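Local coordinates for protein buckwheat glutaredoxin (Polygonaceae, PDB 5GTX) that probably catalyses glutathione-dependent thiol-disulfide exchange, as a glutaredoxin of the thioredoxin fold that binds glutathione, at residues A[41-46]-A[65-70]. Numbering follows the deposited sequence.
Sequences KTYAGY and ELDQES
Asp67 sets OD1 of its carboxylate against the CA of Lys41 and the amide of Thr42, at the start of the 41-44 turn. The N-H of Thr42 reaches Asp67 OD1 in a fairly straight bond, N to OD1 3.0 Å at 159°, arriving from above the carboxylate plane. A chi1 of 56° turns the Asp67 carboxylate over its own backbone and toward the turn. On its flank the Tyr43 ring and the Asp67 side chain run antiparallel alongside each other, CE2 of Tyr43 4.0 Å from CB of Asp67, with ring and carboxylate planes steeply inclined. The Thr42 hydroxyl also lies against this carboxylate, but the modelled approach is too short for its exact geometry to be trusted.

The Glu65 chain bends at chi2 (-68°), and its stem passes alongside the Thr42 methyl, Thr42 CG2 to Glu65 CG 3.7 Å. Glu65 OE1 comes within 3.2 Å of Lys41 C without bonding to the neighbouring amides; it is hydrogen-bonded to Ser40, while OE2 forms a salt bridge with Lys51. The extended Lys41 chain passes Leu66, with Lys41 CG 4.2 Å from Leu66 CB, and ends with NZ hydrogen-bonded to Gln76 in helix 72-83. Leu66 packs inward on Val88 and Ile75.

The contact joins the ends of the adjacent parallel strands 36-40 and 62-65 in the thioredoxin-fold sheet: the type I turn from Lys41 to Ala44, the N-cap, leads into helix 45-57, at whose start glutaredoxins typically carry their redox-active cysteine motif, and the 3-10 segment 66-68 leaves the edge strand. Asp67 thus ties down a backbone amide, whereas Glu65 is held by Ser40 and by Lys51; the charge of Lys51 would be expected to stabilise the carboxylate form of Glu65.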
loop_
_atom_site.group_PDB
_atom_site.type_symbol
_atom_site.label_atom_id
_atom_site.label_comp_id
_atom_site.label_asym_id
_atom_site.label_seq_id
_atom_site.Cartn_x
_atom_site.Cartn_y
_atom_site.Cartn_z
ATOM N N LYS A 41 7.896 4.036 3.027
ATOM C CA LYS A 41 8.872 4.745 3.835
ATOM C C LYS A 41 9.430 5.879 2.993
ATOM O O LYS A 41 9.797 5.670 1.835
ATOM C CB LYS A 41 9.986 3.807 4.306
ATOM C CG LYS A 41 9.511 2.799 5.344
ATOM C CD LYS A 41 10.599 1.816 5.729
ATOM C CE LYS A 41 10.285 1.224 7.090
ATOM N NZ LYS A 41 11.007 -0.048 7.335
ATOM N N THR A 42 9.487 7.072 3.580
ATOM C CA THR A 42 9.843 8.307 2.885
ATOM C C THR A 42 11.134 8.211 2.076
ATOM O O THR A 42 11.299 8.919 1.078
ATOM C CB THR A 42 9.964 9.449 3.899
ATOM O OG1 THR A 42 10.709 8.989 5.030
ATOM C CG2 THR A 42 8.589 9.918 4.361
ATOM N N TYR A 43 12.064 7.355 2.492
ATOM C CA TYR A 43 13.368 7.273 1.845
ATOM C C TYR A 43 13.513 6.081 0.906
ATOM O O TYR A 43 14.468 6.048 0.121
ATOM C CB TYR A 43 14.474 7.215 2.903
ATOM C CG TYR A 43 14.306 6.090 3.901
ATOM C CD1 TYR A 43 14.705 4.801 3.593
ATOM C CD2 TYR A 43 13.746 6.319 5.151
ATOM C CE1 TYR A 43 14.552 3.770 4.498
ATOM C CE2 TYR A 43 13.590 5.293 6.064
ATOM C CZ TYR A 43 13.992 4.020 5.732
ATOM O OH TYR A 43 13.841 2.996 6.641
ATOM N N ALA A 44 12.614 5.102 0.972
ATOM C CA ALA A 44 12.739 3.921 0.128
ATOM C C ALA A 44 12.503 4.290 -1.335
ATOM O O ALA A 44 11.565 5.026 -1.655
ATOM C CB ALA A 44 11.756 2.840 0.575
ATOM N N GLY A 45 13.346 3.760 -2.226
ATOM C CA GLY A 45 13.301 4.186 -3.616
ATOM C C GLY A 45 12.167 3.556 -4.399
ATOM O O GLY A 45 11.545 4.214 -5.234
ATOM N N TYR A 46 11.898 2.269 -4.159
ATOM C CA TYR A 46 10.757 1.619 -4.792
ATOM C C TYR A 46 9.446 2.232 -4.326
ATOM O O TYR A 46 8.473 2.262 -5.085
ATOM C CB TYR A 46 10.780 0.121 -4.504
ATOM C CG TYR A 46 11.812 -0.622 -5.309
ATOM C CD1 TYR A 46 11.858 -0.502 -6.688
ATOM C CD2 TYR A 46 12.750 -1.431 -4.691
ATOM C CE1 TYR A 46 12.807 -1.178 -7.432
ATOM C CE2 TYR A 46 13.701 -2.107 -5.424
ATOM C CZ TYR A 46 13.727 -1.978 -6.793
ATOM O OH TYR A 46 14.679 -2.655 -7.520
ATOM N N GLU A 65 3.602 6.487 5.812
ATOM C CA GLU A 65 5.058 6.484 5.859
ATOM C C GLU A 65 5.450 5.861 7.194
ATOM O O GLU A 65 5.445 6.522 8.235
ATOM C CB GLU A 65 5.614 7.890 5.670
ATOM C CG GLU A 65 5.112 8.590 4.398
ATOM C CD GLU A 65 5.626 7.958 3.092
ATOM O OE1 GLU A 65 6.373 6.957 3.130
ATOM O OE2 GLU A 65 5.268 8.464 2.007
ATOM N N LEU A 66 5.771 4.567 7.157
ATOM C CA LEU A 66 6.022 3.818 8.381
ATOM C C LEU A 66 7.139 4.439 9.201
ATOM O O LEU A 66 7.125 4.364 10.433
ATOM C CB LEU A 66 6.352 2.367 8.040
ATOM C CG LEU A 66 5.221 1.613 7.339
ATOM C CD1 LEU A 66 5.595 0.155 7.152
ATOM C CD2 LEU A 66 3.940 1.740 8.142
ATOM N N ASP A 67 8.116 5.056 8.540
ATOM C CA ASP A 67 9.192 5.715 9.265
ATOM C C ASP A 67 8.733 6.981 9.980
ATOM O O ASP A 67 9.455 7.466 10.855
ATOM C CB ASP A 67 10.341 6.047 8.311
ATOM C CG ASP A 67 9.894 6.897 7.137
ATOM O OD1 ASP A 67 8.936 6.508 6.443
ATOM O OD2 ASP A 67 10.488 7.974 6.928
ATOM N N GLN A 68 7.554 7.514 9.653
ATOM C CA GLN A 68 7.028 8.723 10.283
ATOM C C GLN A 68 5.921 8.434 11.293
ATOM O O GLN A 68 5.323 9.374 11.832
ATOM C CB GLN A 68 6.511 9.705 9.227
ATOM C CG GLN A 68 7.505 10.044 8.124
ATOM C CD GLN A 68 8.818 10.566 8.665
ATOM O OE1 GLN A 68 8.883 11.659 9.229
ATOM N NE2 GLN A 68 9.879 9.784 8.491
ATOM N N GLU A 69 5.635 7.166 11.564
ATOM C CA GLU A 69 4.597 6.759 12.498
ATOM C C GLU A 69 5.238 6.068 13.692
ATOM O O GLU A 69 6.089 5.189 13.522
ATOM C CB GLU A 69 3.600 5.804 11.826
ATOM C CG GLU A 69 2.965 6.338 10.550
ATOM C CD GLU A 69 1.957 7.445 10.811
ATOM O OE1 GLU A 69 1.560 7.632 11.982
ATOM O OE2 GLU A 69 1.572 8.138 9.846
ATOM N N SER A 70 4.820 6.453 14.901
ATOM C CA SER A 70 5.323 5.775 16.092
ATOM C C SER A 70 5.011 4.284 16.047
ATOM O O SER A 70 5.845 3.462 16.446
ATOM C CB SER A 70 4.738 6.408 17.357
ATOM O OG SER A 70 3.559 5.741 17.770
#